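Soluble epoxide hydrolase (Bacillus megaterium, PDB 4INZ) belongs to the large family of proteins built on the alpha/beta hydrolase fold. Local coordinates at residues N29-S34 against Y75-K80; D49-W54 against A69-G74. The protein carries 1 engineered substitution. One frame throughout, in Å; residues are numbered along the deposited sequence.

Contact 1: residues N29-S34 against Y75-K80; sequences NLHYIS and YNLSEK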
loop_
_atom_site.group_PDB
_atom_site.type_symbol
_atom_site.label_atom_id
_atom_site.label_comp_id
_atom_site.label_asym_id
_atom_site.label_seq_id
_atom_site.Cartn_x
_atom_site.Cartn_y
_atom_site.Cartn_z
ATOM N N ASN A 29 11.661 -8.058 -12.971
ATOM C CA ASN A 29 11.420 -9.256 -12.179
ATOM C C ASN A 29 10.945 -8.842 -10.798
ATOM O O ASN A 29 11.687 -8.189 -10.058
ATOM C CB ASN A 29 12.699 -10.088 -12.032
ATOM C CG ASN A 29 13.134 -10.738 -13.329
ATOM O OD1 ASN A 29 12.308 -11.156 -14.142
ATOM N ND2 ASN A 29 14.445 -10.833 -13.528
ATOM N N LEU A 30 9.713 -9.209 -10.453
ATOM C CA LEU A 30 9.180 -8.903 -9.131
ATOM C C LEU A 30 9.174 -10.140 -8.247
ATOM O O LEU A 30 8.773 -11.223 -8.678
ATOM C CB LEU A 30 7.761 -8.352 -9.233
ATOM C CG LEU A 30 7.568 -7.074 -10.040
ATOM C CD1 LEU A 30 6.130 -6.627 -9.930
ATOM C CD2 LEU A 30 8.511 -5.985 -9.556
ATOM N N HIS A 31 9.623 -9.967 -7.011
ATOM C CA HIS A 31 9.622 -11.030 -6.018
ATOM C C HIS A 31 8.296 -11.060 -5.253
ATOM O O HIS A 31 7.687 -10.018 -5.020
ATOM C CB HIS A 31 10.777 -10.811 -5.044
ATOM C CG HIS A 31 10.829 -11.807 -3.926
ATOM N ND1 HIS A 31 10.316 -11.545 -2.673
ATOM C CD2 HIS A 31 11.356 -13.054 -3.864
ATOM C CE1 HIS A 31 10.515 -12.592 -1.890
ATOM N NE2 HIS A 31 11.146 -13.521 -2.587
ATOM N N TYR A 32 7.833 -12.245 -4.864
ATOM C CA TYR A 32 6.588 -12.327 -4.090
ATOM C C TYR A 32 6.572 -13.529 -3.159
ATOM O O TYR A 32 7.296 -14.501 -3.378
ATOM C CB TYR A 32 5.355 -12.370 -5.005
ATOM C CG TYR A 32 5.264 -13.594 -5.905
ATOM C CD1 TYR A 32 5.789 -13.572 -7.188
ATOM C CD2 TYR A 32 4.638 -14.758 -5.479
ATOM C CE1 TYR A 32 5.705 -14.669 -8.018
ATOM C CE2 TYR A 32 4.547 -15.873 -6.312
ATOM C CZ TYR A 32 5.083 -15.820 -7.580
ATOM O OH TYR A 32 5.012 -16.915 -8.422
ATOM N N ILE A 33 5.754 -13.439 -2.112
ATOM C CA ILE A 33 5.484 -14.556 -1.215
ATOM C C ILE A 33 4.185 -15.196 -1.647
ATOM O O ILE A 33 3.219 -14.492 -1.942
ATOM C CB ILE A 33 5.240 -14.080 0.230
ATOM C CG1 ILE A 33 6.432 -13.319 0.781
ATOM C CG2 ILE A 33 4.907 -15.264 1.133
ATOM C CD1 ILE A 33 6.170 -12.804 2.185
ATOM N N SER A 34 4.150 -16.527 -1.654
ATOM C CA SER A 34 2.972 -17.262 -2.090
ATOM C C SER A 34 2.641 -18.380 -1.107
ATOM O O SER A 34 3.538 -19.083 -0.630
ATOM C CB SER A 34 3.212 -17.843 -3.486
ATOM O OG SER A 34 2.177 -18.732 -3.867
ATOM N N TYR A 75 11.575 -2.572 -4.201
ATOM C CA TYR A 75 11.550 -3.063 -2.820
ATOM C C TYR A 75 12.120 -4.468 -2.634
ATOM O O TYR A 75 11.893 -5.358 -3.457
ATOM C CB TYR A 75 10.113 -3.082 -2.289
ATOM C CG TYR A 75 9.566 -1.744 -1.860
ATOM C CD1 TYR A 75 9.070 -0.841 -2.794
ATOM C CD2 TYR A 75 9.522 -1.389 -0.511
ATOM C CE1 TYR A 75 8.541 0.384 -2.394
ATOM C CE2 TYR A 75 9.000 -0.175 -0.112
ATOM C CZ TYR A 75 8.517 0.710 -1.058
ATOM O OH TYR A 75 7.995 1.919 -0.656
ATOM N N ASN A 76 12.824 -4.662 -1.517
ATOM C CA ASN A 76 13.320 -5.979 -1.122
ATOM C C ASN A 76 14.028 -6.672 -2.285
ATOM O O ASN A 76 14.988 -6.136 -2.835
ATOM C CB ASN A 76 12.164 -6.837 -0.580
ATOM C CG ASN A 76 12.638 -8.101 0.119
ATOM O OD1 ASN A 76 13.722 -8.136 0.696
ATOM N ND2 ASN A 76 11.825 -9.151 0.062
ATOM N N LEU A 77 13.545 -7.849 -2.671
ATOM C CA LEU A 77 14.215 -8.633 -3.711
ATOM C C LEU A 77 13.724 -8.335 -5.130
ATOM O O LEU A 77 14.235 -8.892 -6.104
ATOM C CB LEU A 77 14.106 -10.128 -3.402
ATOM C CG LEU A 77 14.875 -10.575 -2.152
ATOM C CD1 LEU A 77 14.462 -11.986 -1.724
ATOM C CD2 LEU A 77 16.393 -10.488 -2.349
ATOM N N SER A 78 12.739 -7.454 -5.254
ATOM C CA SER A 78 12.261 -7.080 -6.577
ATOM C C SER A 78 13.286 -6.228 -7.301
ATOM O O SER A 78 14.094 -5.549 -6.674
ATOM C CB SER A 78 10.914 -6.353 -6.488
ATOM O OG SER A 78 9.900 -7.273 -6.140
ATOM N N GLU A 79 13.242 -6.271 -8.628
ATOM C CA GLU A 79 14.142 -5.493 -9.455
ATOM C C GLU A 79 14.073 -4.006 -9.110
ATOM O O GLU A 79 13.029 -3.504 -8.675
ATOM C CB GLU A 79 13.813 -5.727 -10.932
ATOM C CG GLU A 79 14.780 -5.087 -11.896
ATOM C CD GLU A 79 14.750 -5.736 -13.270
ATOM O OE1 GLU A 79 14.158 -6.829 -13.406
ATOM O OE2 GLU A 79 15.324 -5.151 -14.211
ATOM N N LYS A 80 15.193 -3.314 -9.301
ATOM C CA LYS A 80 15.297 -1.894 -8.988
ATOM C C LYS A 80 15.736 -1.091 -10.214
ATOM O O LYS A 80 16.892 -0.658 -10.311
ATOM C CB LYS A 80 16.255 -1.680 -7.816
ATOM C CG LYS A 80 15.778 -2.346 -6.517
ATOM C CD LYS A 80 16.931 -2.671 -5.568
ATOM C CE LYS A 80 17.394 -4.118 -5.708
ATOM N NZ LYS A 80 16.417 -5.118 -5.169
#
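S78 and H31 hold the tight part of this contact. S78 OG accepts the backbone N-H of H31, with 2.8 Å between H31 N and S78 OG. The same hydroxyl is also hydrogen-bonded to D71 O. The S78 side chain reaches L30 as well, since S78 OG lies 3.5 Å from L30 CA. With H31 CG anti to the backbone N (chi1 177°), the imidazole lies alongside L77, and the two side chains point the same way. L77 CD1 makes a CH-pi contact over one ring face, 3.9 Å from the centroid of the H31 ring. H31 ND1 is hydrogen-bonded to D71 OD2. N76 ND2, which is hydrogen-bonded to the same D71 OD2, stands obliquely to the ring.

Strand 28-36 belongs to the mixed sheet of the alpha/beta hydrolase fold. Residues 75-80 lie in the loop between strand 66-70 and helix 89-102, with a type II' beta turn from Y75 to S78.

L77, on the H31 ring, is exposed to solvent. The N29/E79 end is partly exposed too, yet hydrogen-bonded. E79 N donates to N29 O at 2.9 Å. In return N29 N donates to E79 OE1 at 2.8 Å, meeting it on the anti side, 30° out of the carboxylate plane.

Contact 2: residues D49-W54 against A69-G74; sequences DFSHIW and ALDLRG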
loop_
_atom_site.group_PDB
_atom_site.type_symbol
_atom_site.label_atom_id
_atom_site.label_comp_id
_atom_site.label_asym_id
_atom_site.label_seq_id
_atom_site.Cartn_x
_atom_site.Cartn_y
_atom_site.Cartn_z
ATOM N N ASP A 49 7.610 -0.621 3.880
ATOM C CA ASP A 49 7.459 -2.030 4.210
ATOM C C ASP A 49 7.748 -2.905 2.997
ATOM O O ASP A 49 8.494 -2.515 2.106
ATOM C CB ASP A 49 6.048 -2.281 4.739
ATOM C CG ASP A 49 5.664 -1.293 5.822
ATOM O OD1 ASP A 49 6.289 -1.334 6.899
ATOM O OD2 ASP A 49 4.760 -0.463 5.589
ATOM N N PHE A 50 7.159 -4.093 2.986
ATOM C CA PHE A 50 7.319 -5.041 1.891
ATOM C C PHE A 50 6.372 -6.200 2.151
ATOM O O PHE A 50 5.528 -6.111 3.031
ATOM C CB PHE A 50 8.783 -5.506 1.742
ATOM C CG PHE A 50 9.322 -6.297 2.915
ATOM C CD1 PHE A 50 9.422 -5.732 4.182
ATOM C CD2 PHE A 50 9.790 -7.592 2.729
ATOM C CE1 PHE A 50 9.945 -6.456 5.253
ATOM C CE2 PHE A 50 10.324 -8.330 3.793
ATOM C CZ PHE A 50 10.403 -7.759 5.055
ATOM N N SER A 51 6.500 -7.281 1.388
ATOM C CA SER A 51 5.535 -8.373 1.476
ATOM C C SER A 51 5.315 -8.890 2.900
ATOM O O SER A 51 4.207 -9.310 3.255
ATOM C CB SER A 51 5.954 -9.517 0.546
ATOM O OG SER A 51 7.303 -9.889 0.801
ATOM N N HIS A 52 6.365 -8.853 3.714
ATOM C CA HIS A 52 6.310 -9.417 5.066
ATOM C C HIS A 52 5.250 -8.746 5.949
ATOM O O HIS A 52 4.790 -9.338 6.924
ATOM C CB HIS A 52 7.694 -9.307 5.720
ATOM C CG HIS A 52 7.821 -10.017 7.033
ATOM N ND1 HIS A 52 7.806 -11.391 7.144
ATOM C CD2 HIS A 52 8.008 -9.540 8.288
ATOM C CE1 HIS A 52 7.961 -11.731 8.414
ATOM N NE2 HIS A 52 8.089 -10.627 9.129
ATOM N N ILE A 53 4.855 -7.517 5.623
ATOM C CA ILE A 53 3.889 -6.830 6.486
ATOM C C ILE A 53 2.560 -7.593 6.537
ATOM O O ILE A 53 1.782 -7.454 7.487
ATOM C CB ILE A 53 3.662 -5.351 6.088
ATOM C CG1 ILE A 53 2.920 -4.609 7.206
ATOM C CG2 ILE A 53 2.894 -5.243 4.755
ATOM C CD1 ILE A 53 2.961 -3.110 7.048
ATOM N N TRP A 54 2.325 -8.427 5.527
ATOM C CA TRP A 54 1.061 -9.146 5.396
ATOM C C TRP A 54 1.079 -10.541 6.014
ATOM O O TRP A 54 0.119 -11.307 5.868
ATOM C CB TRP A 54 0.684 -9.265 3.921
ATOM C CG TRP A 54 0.499 -7.956 3.245
ATOM C CD1 TRP A 54 1.309 -7.399 2.287
ATOM C CD2 TRP A 54 -0.564 -7.029 3.466
ATOM N NE1 TRP A 54 0.801 -6.180 1.894
ATOM C CE2 TRP A 54 -0.348 -5.932 2.600
ATOM C CE3 TRP A 54 -1.686 -7.025 4.302
ATOM C CZ2 TRP A 54 -1.211 -4.834 2.555
ATOM C CZ3 TRP A 54 -2.551 -5.933 4.250
ATOM C CH2 TRP A 54 -2.305 -4.854 3.381
ATOM N N ALA A 69 1.628 -12.052 -1.703
ATOM C CA ALA A 69 2.055 -10.715 -1.296
ATOM C C ALA A 69 3.244 -10.281 -2.146
ATOM O O ALA A 69 4.312 -10.894 -2.103
ATOM C CB ALA A 69 2.412 -10.685 0.202
ATOM N N LEU A 70 3.041 -9.225 -2.930
ATOM C CA LEU A 70 4.040 -8.747 -3.878
ATOM C C LEU A 70 5.037 -7.793 -3.219
ATOM O O LEU A 70 4.657 -6.976 -2.379
ATOM C CB LEU A 70 3.336 -8.025 -5.026
ATOM C CG LEU A 70 4.141 -7.543 -6.232
ATOM C CD1 LEU A 70 4.761 -8.730 -6.963
ATOM C CD2 LEU A 70 3.218 -6.765 -7.164
ATOM N N ASP A 71 6.311 -7.903 -3.599
ATOM C CA ASP A 71 7.267 -6.836 -3.324
ATOM C C ASP A 71 7.227 -5.877 -4.506
ATOM O O ASP A 71 7.591 -6.257 -5.624
ATOM C CB ASP A 71 8.691 -7.381 -3.157
ATOM C CG ASP A 71 8.886 -8.159 -1.858
ATOM O OD1 ASP A 71 8.180 -7.889 -0.859
ATOM O OD2 ASP A 71 9.787 -9.023 -1.832
ATOM N N LEU A 72 6.763 -4.652 -4.277
ATOM C CA LEU A 72 6.688 -3.660 -5.350
ATOM C C LEU A 72 8.066 -3.396 -5.961
ATOM O O LEU A 72 9.087 -3.584 -5.304
ATOM C CB LEU A 72 6.092 -2.356 -4.825
ATOM C CG LEU A 72 4.665 -2.441 -4.284
ATOM C CD1 LEU A 72 4.221 -1.072 -3.757
ATOM C CD2 LEU A 72 3.701 -2.949 -5.357
ATOM N N ARG A 73 8.093 -2.944 -7.212
ATOM C CA ARG A 73 9.369 -2.673 -7.863
ATOM C C ARG A 73 10.192 -1.732 -6.995
ATOM O O ARG A 73 9.662 -0.777 -6.413
ATOM C CB ARG A 73 9.192 -2.115 -9.286
ATOM C CG ARG A 73 8.395 -0.815 -9.386
ATOM C CD ARG A 73 8.462 -0.228 -10.796
ATOM N NE ARG A 73 7.948 -1.136 -11.820
ATOM C CZ ARG A 73 8.434 -1.209 -13.060
ATOM N NH1 ARG A 73 9.440 -0.427 -13.431
ATOM N NH2 ARG A 73 7.914 -2.059 -13.937
ATOM N N GLY A 74 11.484 -2.024 -6.888
ATOM C CA GLY A 74 12.372 -1.226 -6.069
ATOM C C GLY A 74 12.517 -1.741 -4.646
ATOM O O GLY A 74 13.473 -1.392 -3.967
#
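F50 meets D71 through its CB and one ring edge. F50 CB lies 3.6 Å from D71 OD1, and this oxygen sits near the ring plane. The ring and the carboxylate run side by side, their planes 39° apart. F50 CG stands between the backbone N and the carbonyl carbon (chi1 65°), which leaves the CD2 edge of the ring beside D71 OD1.

S51 comes next and carries the polar core of the contact. Its backbone N-H and its hydroxyl both donate to the same oxygen of D71. S51 N is 2.9 Å from D71 OD1 and approaches nearly in line with the carboxylate C-O bond. S51 OG is 2.7 Å from D71 OD1, on the syn side but well out of the carboxylate plane. Two donors from one residue thus grip one buried oxygen and should help fix the rotation of the carboxylate. D71 OD2 has donors of its own. Together they would probably stabilise a negative charge on D71.

The S51 side chain also packs on the strand. S51 CB touches the backbone at 3.4 Å from A69 O. S51 CB is also 3.7 Å from A69 CB.

S51 starts a short 3-10 segment that runs to W54. There W54 N bonds back to S51 O. On the indole, W54 CD1 touches A69 CB at 4.0 Å. W54 is also the N-cap residue of helix 55-61.

The contact is fully buried. It joins the loop after strand 40-44 to the neighbouring strand 66-70 of the central sheet and to the residues that follow it. Helix 198-210 packs against F50, strand 28-36 touches S51 through I33, and helix 89-102 packs against L70.

Contacts 1 and 2 have centres about 7 Å apart and touch directly. Along the chain come 29-34, 49-54, 69-74 and 75-80, so both segments of contact 2 fall between those of contact 1. Residues 69-74 run straight into 75-80. Strands 28-36 and 66-70 are neighbours in the central sheet, and both contacts reach it. D71 is a main link, since its carboxylate and carbonyl bond to residues of contact 1. Y75 also packs on D49, and Y32 on A69. Together the contacts tie the loops following strands 40-44 and 66-70 to each other and to strand 28-36, beside helix 198-210.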